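PDB 5WLH: LbaCas13a H328A (C2c2) from Lachnospiraceae bacterium NK4A179, which binds a pre-crRNA guide and, as a Cas13a (C2c2) CRISPR nuclease, probably cleaves RNA that the guide directs it to. Local coordinates for residues L305-L308 against Y309-S313; T429-L432 against S433-W437; L661-L664 against Y665-N668; V637-K640 against D641-Y644. All coordinates share one frame; numbering follows the deposited sequence.

Contact 1 (L305-L308 against Y309-S313); sequences LVVL and YFYGS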
# COMPACT_ATOMS: atom_id res chain seq x y z
N LEU A 305 -16.88 30.60 9.81
CA LEU A 305 -17.49 29.54 10.59
C LEU A 305 -16.48 28.89 11.53
O LEU A 305 -16.80 28.58 12.68
CB LEU A 305 -18.12 28.48 9.68
CG LEU A 305 -19.38 28.93 8.96
CD1 LEU A 305 -19.84 27.85 7.99
CD2 LEU A 305 -20.49 29.22 9.95
N VAL A 306 -15.26 28.66 11.04
CA VAL A 306 -14.23 28.08 11.90
C VAL A 306 -13.89 29.04 13.03
O VAL A 306 -13.76 28.65 14.20
CB VAL A 306 -12.97 27.73 11.08
CG1 VAL A 306 -11.84 27.25 12.00
CG2 VAL A 306 -13.29 26.69 10.02
N VAL A 307 -13.73 30.32 12.70
CA VAL A 307 -13.41 31.30 13.74
C VAL A 307 -14.53 31.35 14.77
O VAL A 307 -14.28 31.34 15.99
CB VAL A 307 -13.14 32.68 13.11
CG1 VAL A 307 -13.09 33.76 14.22
CG2 VAL A 307 -11.84 32.65 12.30
N LEU A 308 -15.79 31.38 14.30
CA LEU A 308 -16.93 31.38 15.21
C LEU A 308 -16.90 30.16 16.13
O LEU A 308 -17.14 30.28 17.34
CB LEU A 308 -18.23 31.40 14.43
CG LEU A 308 -19.47 31.03 15.24
CD1 LEU A 308 -19.79 32.13 16.25
CD2 LEU A 308 -20.67 30.73 14.34
N TYR A 309 -16.64 28.99 15.56
CA TYR A 309 -16.73 27.76 16.34
C TYR A 309 -15.77 27.77 17.51
O TYR A 309 -16.14 27.40 18.64
CB TYR A 309 -16.45 26.56 15.43
CG TYR A 309 -16.82 25.22 16.02
CD1 TYR A 309 -15.96 24.55 16.88
CD2 TYR A 309 -18.04 24.63 15.71
CE1 TYR A 309 -16.30 23.31 17.39
CE2 TYR A 309 -18.39 23.40 16.24
CZ TYR A 309 -17.52 22.75 17.09
OH TYR A 309 -17.89 21.53 17.58
N PHE A 310 -14.53 28.20 17.28
CA PHE A 310 -13.49 28.07 18.28
C PHE A 310 -13.27 29.34 19.09
O PHE A 310 -12.72 29.26 20.19
CB PHE A 310 -12.17 27.68 17.63
CG PHE A 310 -12.16 26.28 17.12
CD1 PHE A 310 -12.01 25.21 18.00
CD2 PHE A 310 -12.36 26.01 15.77
CE1 PHE A 310 -12.02 23.90 17.53
CE2 PHE A 310 -12.38 24.70 15.30
CZ PHE A 310 -12.20 23.65 16.19
N TYR A 311 -13.65 30.50 18.57
CA TYR A 311 -13.33 31.76 19.23
C TYR A 311 -14.56 32.57 19.58
O TYR A 311 -14.43 33.61 20.24
CB TYR A 311 -12.37 32.59 18.38
CG TYR A 311 -11.10 31.83 18.08
CD1 TYR A 311 -10.06 31.78 19.01
CD2 TYR A 311 -10.95 31.12 16.89
CE1 TYR A 311 -8.90 31.04 18.74
CE2 TYR A 311 -9.80 30.41 16.62
CZ TYR A 311 -8.78 30.36 17.54
OH TYR A 311 -7.65 29.63 17.25
N GLY A 312 -15.74 32.12 19.20
CA GLY A 312 -16.97 32.77 19.62
C GLY A 312 -17.34 33.95 18.74
O GLY A 312 -16.52 34.50 18.01
N SER A 313 -18.61 34.33 18.83
CA SER A 313 -19.19 35.34 17.95
C SER A 313 -18.62 36.73 18.18
O SER A 313 -18.85 37.61 17.34
CB SER A 313 -20.70 35.37 18.14
OG SER A 313 -21.02 35.80 19.45

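Contact 2 (T429-L432 against S433-W437); sequences TGYL and SEKIW. With nucleotides of chain B.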
# COMPACT_ATOMS: atom_id res chain seq x y z
N THR A 429 -6.22 25.98 21.43
CA THR A 429 -7.36 26.27 20.56
C THR A 429 -6.91 26.48 19.12
O THR A 429 -7.58 26.02 18.18
CB THR A 429 -8.11 27.49 21.07
OG1 THR A 429 -8.54 27.22 22.41
CG2 THR A 429 -9.34 27.76 20.21
N GLY A 430 -5.78 27.16 18.92
CA GLY A 430 -5.31 27.44 17.58
C GLY A 430 -4.76 26.22 16.86
O GLY A 430 -4.75 26.17 15.63
N TYR A 431 -4.27 25.23 17.61
CA TYR A 431 -3.96 23.95 16.98
C TYR A 431 -5.22 23.35 16.39
O TYR A 431 -5.23 22.89 15.24
CB TYR A 431 -3.35 22.99 18.00
CG TYR A 431 -3.27 21.57 17.48
CD1 TYR A 431 -2.19 21.15 16.72
CD2 TYR A 431 -4.30 20.66 17.73
CE1 TYR A 431 -2.12 19.84 16.24
CE2 TYR A 431 -4.24 19.36 17.25
CZ TYR A 431 -3.14 18.96 16.51
OH TYR A 431 -3.08 17.68 16.05
N LEU A 432 -6.30 23.34 17.17
CA LEU A 432 -7.55 22.72 16.73
C LEU A 432 -8.20 23.50 15.61
O LEU A 432 -8.70 22.92 14.64
CB LEU A 432 -8.50 22.60 17.91
CG LEU A 432 -7.97 21.71 19.02
CD1 LEU A 432 -8.90 21.79 20.20
CD2 LEU A 432 -7.83 20.27 18.53
N SER A 433 -8.26 24.83 15.73
CA SER A 433 -8.93 25.60 14.69
C SER A 433 -8.23 25.40 13.35
O SER A 433 -8.90 25.26 12.32
CB SER A 433 -8.99 27.09 15.06
OG SER A 433 -7.72 27.69 15.13
N GLU A 434 -6.90 25.33 13.35
CA GLU A 434 -6.20 25.18 12.08
C GLU A 434 -6.23 23.75 11.58
O GLU A 434 -6.30 23.53 10.36
CB GLU A 434 -4.79 25.73 12.21
CG GLU A 434 -4.80 27.23 12.58
CD GLU A 434 -5.98 27.96 11.96
OE1 GLU A 434 -6.79 28.55 12.71
OE2 GLU A 434 -6.10 27.94 10.71
N LYS A 435 -6.23 22.75 12.47
CA LYS A 435 -6.47 21.39 12.01
C LYS A 435 -7.84 21.28 11.36
O LYS A 435 -7.98 20.65 10.30
CB LYS A 435 -6.38 20.40 13.16
CG LYS A 435 -4.97 20.00 13.52
CD LYS A 435 -4.31 19.27 12.36
CE LYS A 435 -2.90 18.88 12.74
NZ LYS A 435 -2.11 18.40 11.58
N ILE A 436 -8.86 21.88 11.98
CA ILE A 436 -10.22 21.80 11.43
C ILE A 436 -10.32 22.58 10.12
O ILE A 436 -10.98 22.14 9.18
CB ILE A 436 -11.25 22.30 12.47
CG1 ILE A 436 -11.76 21.12 13.31
CG2 ILE A 436 -12.43 22.99 11.82
CD1 ILE A 436 -10.66 20.35 14.02
N TRP A 437 -9.69 23.75 10.05
CA TRP A 437 -9.65 24.51 8.80
C TRP A 437 -9.10 23.66 7.67
O TRP A 437 -9.71 23.56 6.59
CB TRP A 437 -8.80 25.77 9.00
CG TRP A 437 -8.48 26.61 7.77
CD1 TRP A 437 -7.24 26.87 7.28
CD2 TRP A 437 -9.40 27.32 6.93
NE1 TRP A 437 -7.33 27.69 6.17
CE2 TRP A 437 -8.64 27.99 5.94
CE3 TRP A 437 -10.79 27.46 6.91
CZ2 TRP A 437 -9.23 28.78 4.94
CZ3 TRP A 437 -11.37 28.25 5.91
CH2 TRP A 437 -10.59 28.89 4.94
P G B 5 1.13 16.62 12.06
OP1 G B 5 0.51 15.42 11.44
OP2 G B 5 0.27 17.75 12.52
O5' G B 5 1.99 16.18 13.31
C5' G B 5 2.93 15.13 13.24
C4' G B 5 3.65 15.00 14.56
O4' G B 5 4.46 16.18 14.77
C3' G B 5 2.76 14.94 15.80
O3' G B 5 2.24 13.64 16.05
C2' G B 5 3.70 15.42 16.89
O2' G B 5 4.60 14.37 17.25
C1' G B 5 4.49 16.51 16.15
N9 G B 5 3.85 17.83 16.32
C8 G B 5 2.88 18.39 15.52
N7 G B 5 2.51 19.58 15.90
C5 G B 5 3.28 19.81 17.04
C6 G B 5 3.30 20.94 17.90
O6 G B 5 2.62 21.97 17.81
N1 G B 5 4.22 20.76 18.93
C2 G B 5 5.01 19.65 19.11
N2 G B 5 5.84 19.66 20.16
N3 G B 5 5.00 18.57 18.32
C4 G B 5 4.10 18.74 17.32

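Contact 3 (L661-L664 against Y665-N668); sequences LIDL and YKDN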
# COMPACT_ATOMS: atom_id res chain seq x y z
N LEU A 661 13.18 -31.78 -16.38
CA LEU A 661 13.32 -30.54 -17.14
C LEU A 661 12.22 -30.39 -18.17
O LEU A 661 11.61 -29.32 -18.31
CB LEU A 661 14.69 -30.49 -17.82
CG LEU A 661 15.90 -30.13 -16.98
CD1 LEU A 661 17.17 -30.52 -17.73
CD2 LEU A 661 15.89 -28.63 -16.63
N ILE A 662 11.96 -31.46 -18.92
CA ILE A 662 10.91 -31.41 -19.94
C ILE A 662 9.56 -31.20 -19.28
O ILE A 662 8.75 -30.39 -19.74
CB ILE A 662 10.94 -32.68 -20.81
CG1 ILE A 662 12.24 -32.73 -21.61
CG2 ILE A 662 9.74 -32.70 -21.74
CD1 ILE A 662 12.48 -34.06 -22.29
N ASP A 663 9.30 -31.90 -18.17
CA ASP A 663 8.03 -31.72 -17.46
C ASP A 663 7.84 -30.27 -17.01
O ASP A 663 6.75 -29.72 -17.15
CB ASP A 663 7.98 -32.62 -16.23
CG ASP A 663 7.79 -34.08 -16.57
OD1 ASP A 663 7.54 -34.42 -17.76
OD2 ASP A 663 7.90 -34.89 -15.63
N LEU A 664 8.89 -29.66 -16.47
CA LEU A 664 8.74 -28.34 -15.87
C LEU A 664 8.64 -27.23 -16.91
O LEU A 664 7.92 -26.25 -16.69
CB LEU A 664 9.91 -28.04 -14.92
CG LEU A 664 10.01 -28.96 -13.68
CD1 LEU A 664 11.01 -28.41 -12.69
CD2 LEU A 664 8.65 -29.18 -13.01
N TYR A 665 9.33 -27.36 -18.04
CA TYR A 665 9.54 -26.22 -18.92
C TYR A 665 8.95 -26.39 -20.31
O TYR A 665 9.12 -25.49 -21.15
CB TYR A 665 11.04 -25.92 -18.99
CG TYR A 665 11.62 -25.71 -17.60
CD1 TYR A 665 10.98 -24.87 -16.69
CD2 TYR A 665 12.78 -26.35 -17.20
CE1 TYR A 665 11.49 -24.69 -15.41
CE2 TYR A 665 13.30 -26.18 -15.92
CZ TYR A 665 12.65 -25.34 -15.03
OH TYR A 665 13.16 -25.16 -13.76
N LYS A 666 8.25 -27.50 -20.57
CA LYS A 666 7.62 -27.70 -21.88
C LYS A 666 6.56 -26.66 -22.17
O LYS A 666 6.35 -26.29 -23.33
CB LYS A 666 7.01 -29.11 -21.96
CG LYS A 666 5.87 -29.36 -20.98
CD LYS A 666 5.38 -30.81 -21.00
CE LYS A 666 4.56 -31.14 -19.76
NZ LYS A 666 4.03 -32.54 -19.77
N ASP A 667 5.87 -26.18 -21.13
CA ASP A 667 4.86 -25.14 -21.28
C ASP A 667 5.18 -24.00 -20.35
O ASP A 667 5.63 -24.22 -19.22
CB ASP A 667 3.45 -25.67 -20.98
CG ASP A 667 3.11 -26.90 -21.79
OD1 ASP A 667 3.37 -26.89 -23.01
OD2 ASP A 667 2.60 -27.87 -21.20
N ASN A 668 4.98 -22.77 -20.82
CA ASN A 668 5.10 -21.63 -19.93
C ASN A 668 4.01 -21.71 -18.87
O ASN A 668 2.85 -22.03 -19.18
CB ASN A 668 4.99 -20.33 -20.73
CG ASN A 668 6.26 -20.03 -21.51
OD1 ASN A 668 7.35 -20.49 -21.14
ND2 ASN A 668 6.13 -19.27 -22.59
O HOH W 1 5.54 -27.24 -18.18
O HOH W 2 6.25 -34.06 -20.02
O HOH W 3 7.95 -23.18 -17.22

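Contact 4 (V637-K640 against D641-Y644); sequences VVMK and DKFY. With nucleotides of chain B.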
# COMPACT_ATOMS: atom_id res chain seq x y z
N VAL A 637 18.07 -23.33 -22.58
CA VAL A 637 19.46 -23.45 -22.13
C VAL A 637 19.61 -22.86 -20.73
O VAL A 637 20.26 -23.45 -19.86
CB VAL A 637 20.41 -22.77 -23.13
CG1 VAL A 637 21.85 -22.88 -22.65
CG2 VAL A 637 20.24 -23.36 -24.52
N VAL A 638 19.03 -21.67 -20.51
CA VAL A 638 19.15 -21.02 -19.20
C VAL A 638 18.54 -21.88 -18.11
O VAL A 638 19.10 -22.03 -17.02
CB VAL A 638 18.47 -19.63 -19.25
CG1 VAL A 638 18.38 -19.04 -17.84
CG2 VAL A 638 19.21 -18.70 -20.18
N MET A 639 17.35 -22.43 -18.37
CA MET A 639 16.67 -23.18 -17.32
C MET A 639 17.41 -24.49 -17.02
O MET A 639 17.52 -24.89 -15.85
CB MET A 639 15.22 -23.44 -17.71
CG MET A 639 14.37 -22.15 -17.83
SD MET A 639 14.64 -20.97 -16.49
CE MET A 639 13.89 -21.84 -15.12
N LYS A 640 17.93 -25.16 -18.05
CA LYS A 640 18.72 -26.37 -17.80
C LYS A 640 20.03 -26.02 -17.11
O LYS A 640 20.49 -26.76 -16.23
CB LYS A 640 18.97 -27.13 -19.11
CG LYS A 640 20.41 -27.06 -19.62
CD LYS A 640 20.63 -27.82 -20.92
CE LYS A 640 21.94 -27.39 -21.56
NZ LYS A 640 23.05 -27.32 -20.57
N ASP A 641 20.63 -24.88 -17.46
CA ASP A 641 21.85 -24.45 -16.79
C ASP A 641 21.62 -24.16 -15.32
O ASP A 641 22.53 -24.37 -14.51
CB ASP A 641 22.42 -23.21 -17.48
CG ASP A 641 23.16 -23.55 -18.76
OD1 ASP A 641 23.27 -24.76 -19.08
OD2 ASP A 641 23.60 -22.60 -19.45
N LYS A 642 20.42 -23.72 -14.93
CA LYS A 642 20.15 -23.52 -13.51
C LYS A 642 20.11 -24.85 -12.75
O LYS A 642 20.49 -24.90 -11.58
CB LYS A 642 18.84 -22.77 -13.30
CG LYS A 642 18.83 -21.40 -13.93
CD LYS A 642 17.56 -20.64 -13.61
CE LYS A 642 17.64 -20.07 -12.20
NZ LYS A 642 16.50 -19.14 -11.93
N PHE A 643 19.64 -25.92 -13.40
CA PHE A 643 19.79 -27.24 -12.80
C PHE A 643 21.27 -27.55 -12.58
O PHE A 643 21.68 -27.96 -11.48
CB PHE A 643 19.16 -28.31 -13.71
CG PHE A 643 17.73 -28.63 -13.37
CD1 PHE A 643 16.85 -27.64 -12.96
CD2 PHE A 643 17.25 -29.93 -13.51
CE1 PHE A 643 15.53 -27.93 -12.67
CE2 PHE A 643 15.93 -30.23 -13.21
CZ PHE A 643 15.06 -29.22 -12.80
N TYR A 644 22.09 -27.32 -13.60
CA TYR A 644 23.52 -27.60 -13.50
C TYR A 644 24.18 -26.74 -12.44
O TYR A 644 24.90 -27.24 -11.56
CB TYR A 644 24.18 -27.37 -14.86
CG TYR A 644 25.67 -27.67 -14.85
CD1 TYR A 644 26.14 -28.95 -15.12
CD2 TYR A 644 26.59 -26.68 -14.57
CE1 TYR A 644 27.49 -29.23 -15.11
CE2 TYR A 644 27.95 -26.95 -14.55
CZ TYR A 644 28.39 -28.23 -14.82
OH TYR A 644 29.74 -28.52 -14.81
P A B 36 15.97 -18.29 -8.44
OP1 A B 36 16.79 -19.12 -9.36
OP2 A B 36 14.71 -18.81 -7.88
O5' A B 36 16.85 -17.82 -7.22
C5' A B 36 17.37 -18.77 -6.30
C4' A B 36 18.82 -18.49 -6.00
O4' A B 36 19.60 -18.60 -7.22
C3' A B 36 19.12 -17.12 -5.44
O3' A B 36 20.32 -17.28 -4.69
C2' A B 36 19.40 -16.32 -6.71
O2' A B 36 20.11 -15.12 -6.51
C1' A B 36 20.21 -17.34 -7.51
N9 A B 36 20.18 -17.21 -8.96
C8 A B 36 19.14 -16.90 -9.80
N7 A B 36 19.47 -16.96 -11.07
C5 A B 36 20.80 -17.37 -11.06
C6 A B 36 21.73 -17.63 -12.09
N6 A B 36 21.45 -17.50 -13.39
N1 A B 36 22.98 -18.02 -11.72
C2 A B 36 23.26 -18.15 -10.42
N3 A B 36 22.47 -17.94 -9.38
C4 A B 36 21.24 -17.54 -9.77

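Contact 1 (L305-L308 against Y309-S313)
Leu-308 O is gripped by two donors. Gly-312 N reaches it at 3.0 Å, from above the carbonyl plane and not on a lone pair. The amide NE2 of Gln-381 is the second donor and comes from helix 357-388. One residue earlier, Tyr-311 N lies 2.8 Å from Val-307 O, nearly in line with that carbonyl. Phe-310 N bonds to Val-306 O and Tyr-309 N to Leu-305 O in the same i to i+4 pattern. These bonds close the last turns of helix 292-311. Gly-312 ends the helix with a positive phi of 85°. At its backbone angles a beta carbon would press against the carbonyl oxygen of Tyr-311, a strain that glycine avoids. Just past the helix end, Leu-308 CD1 lies 3.9 Å from Ser-313 CB. Leu-308 CG is anti to the backbone N (chi1 164°), and this swings the branch toward Ser-313. Val-306 CG1 meets the Phe-310 ring at CD2, 4.0 Å away, and the two side chains run at a slant to each other. Val-306 O lies at the edge of that ring. One face of the Phe-310 ring carries CD1 of Tyr-309, 3.8 Å above its plane and over the centre. Tyr-309 OH bonds to Asn-375 OD1. Tyr-311 OH bonds to Ser-433 OG, and its ring makes a cation-pi contact with Arg-334.

Contact 2 (T429-L432 against S433-W437)
The first two turns of helix 429-458 carry a lysine that holds the backbone of the bound RNA. Lys-435 NZ donates a hydrogen bond of 2.6 Å to phosphate oxygen OP2 of G5 of chain B. The lysine chain crosses one face of the Tyr-431 ring on its way. Its CG sits 3.9 Å from the ring centroid and 21° off the normal, a CH-pi contact displaced toward the rim. Further out, Lys-435 CE lies 3.5 Å from Tyr-431 OH. The chain bends at chi2 (-63°) and is extended beyond, and this carries NZ past the hydroxyl to the phosphate. The tyrosine therefore flanks the aliphatic part of the lysine and probably limits its swing. On another side of the helix, Ser-433 OG donates to Glu-434 OE1 at 2.7 Å. It meets the oxygen on the anti side, 30° out of the carboxylate plane. Glu-434 OE2 forms a salt bridge with Arg-303, and both carboxylate oxygens are thus engaged. Regular i to i+4 bonds hold the turns. Ser-433 N to Thr-429 O is 2.8 Å, and Lys-435 N to Tyr-431 O is 2.9 Å. Glu-434 N instead reaches Gly-430 O from above the carbonyl plane, at 3.2 Å. Neighbouring helices pack around these turns. Helix 292-311 meets Thr-429, Ser-433 and Trp-437. Helix 327-335 touches Ser-433, Glu-434 and Trp-437, while helix 398-417 lies against Leu-432, Lys-435 and Ile-436.

Contact 3 (L661-L664 against Y665-N668)
Leu-664 CB sits over the centre of the Tyr-665 ring, 3.6 Å from the centroid and 7° off the normal. This is a CH-pi contact between neighbours in sequence. The two side chains lie side by side and point the same way. Tyr-665 CG is anti to its carbonyl carbon (chi1 -55°), and this turns the ring back under Leu-664. At the ring edge and in its plane, Leu-661 CD2 meets Tyr-665 CE2 at 3.6 Å. Tyr-665 N bonds to Leu-661 O at 3.0 Å, while Lys-666 N makes a weak bond to Ile-662 O. These are the last helical bonds of helix 654-665, which gives way to loop at Lys-666. Water 1 bridges Asp-663 O and Asp-667 N, taking the hydrogen of the Asp-667 amide. Water 2 joins the charged ends. It donates to Asp-663 OD1 at 2.6 Å and accepts from Lys-666 NZ at 2.7 Å. Farther out, Glu-726 of helix 709-732 bonds Tyr-665 OH, and Met-639 and Phe-643 of helix 635-645 touch the ring. Cutting Tyr-665 back to alanine is likely to open a gap beside Leu-661 and Leu-664 and to leave Glu-726 without its hydroxyl partner. Asp-663 OD2 is held by a salt bridge to Lys-659 and a hydrogen bond to Tyr-862 OH. Asp-663 OD1 and Lys-666 NZ stand 4.5 Å apart, beyond a salt bridge. Their attraction is probably relayed by water 2, and the cation of Lys-659 is likely to favour a charged carboxylate.

Contact 4 (V637-K640 against D641-Y644)
The backbone runs as a regular helix, with Asp-641 N on Val-637 O at 2.8 Å and Tyr-644 N on Lys-640 O at 3.1 Å, but the bond from Phe-643 N to Met-639 O is weak. Lys-640 NZ forms a salt bridge to Asp-641 OD1 at 3.0 Å, nearly along the C-O axis of the carboxylate. Phe-879 O is a second acceptor for the same ammonium group. Asp-641 OD2 lies 3.7 Å from Val-637 CG1. Without the carboxylate, as with an alanine here, the Lys-640 ammonium would probably lose its charged mate and be less firmly held, though Phe-879 O would remain. These residues belong to helix 635-645, which brings Lys-642 to the guide RNA. Lys-642 NZ donates to OP1 of A36 of chain B at 2.6 Å. Lys-642 CE lies 3.8 Å from N7 of the A36 base. The lysine chain bends at chi3 (79°), and this directs the amine to the phosphate. Met-639 runs alongside it, with Met-639 SD 4.1 Å from Lys-642 CD. Tyr-722 of helix 709-732 touches both Lys-642 and Phe-643. Tyr-644 OH bonds to Cys-874 O.

In the fold
The four contacts form two pairs on opposite sides of the chain's centre. Contacts 1 and 2 have centres 11 Å apart and join through Tyr-311 OH and Ser-433 OG, a probable hydrogen bond of 2.9 Å. Phe-310 CD2 packs 3.6 Å from Ser-433 CB. Contacts 3 and 4 have centres 12 Å apart and lie on successive helices, where Leu-661 CD2 meets Phe-643 CD2 at 3.6 Å. The centres of contacts 2 and 4 are about 64 Å apart, yet each sends a lysine to a phosphate of the same RNA chain, at G5 and at A36. Contacts 1 and 3 do not touch the RNA: their nearest atoms are about 7 and 8 Å from it.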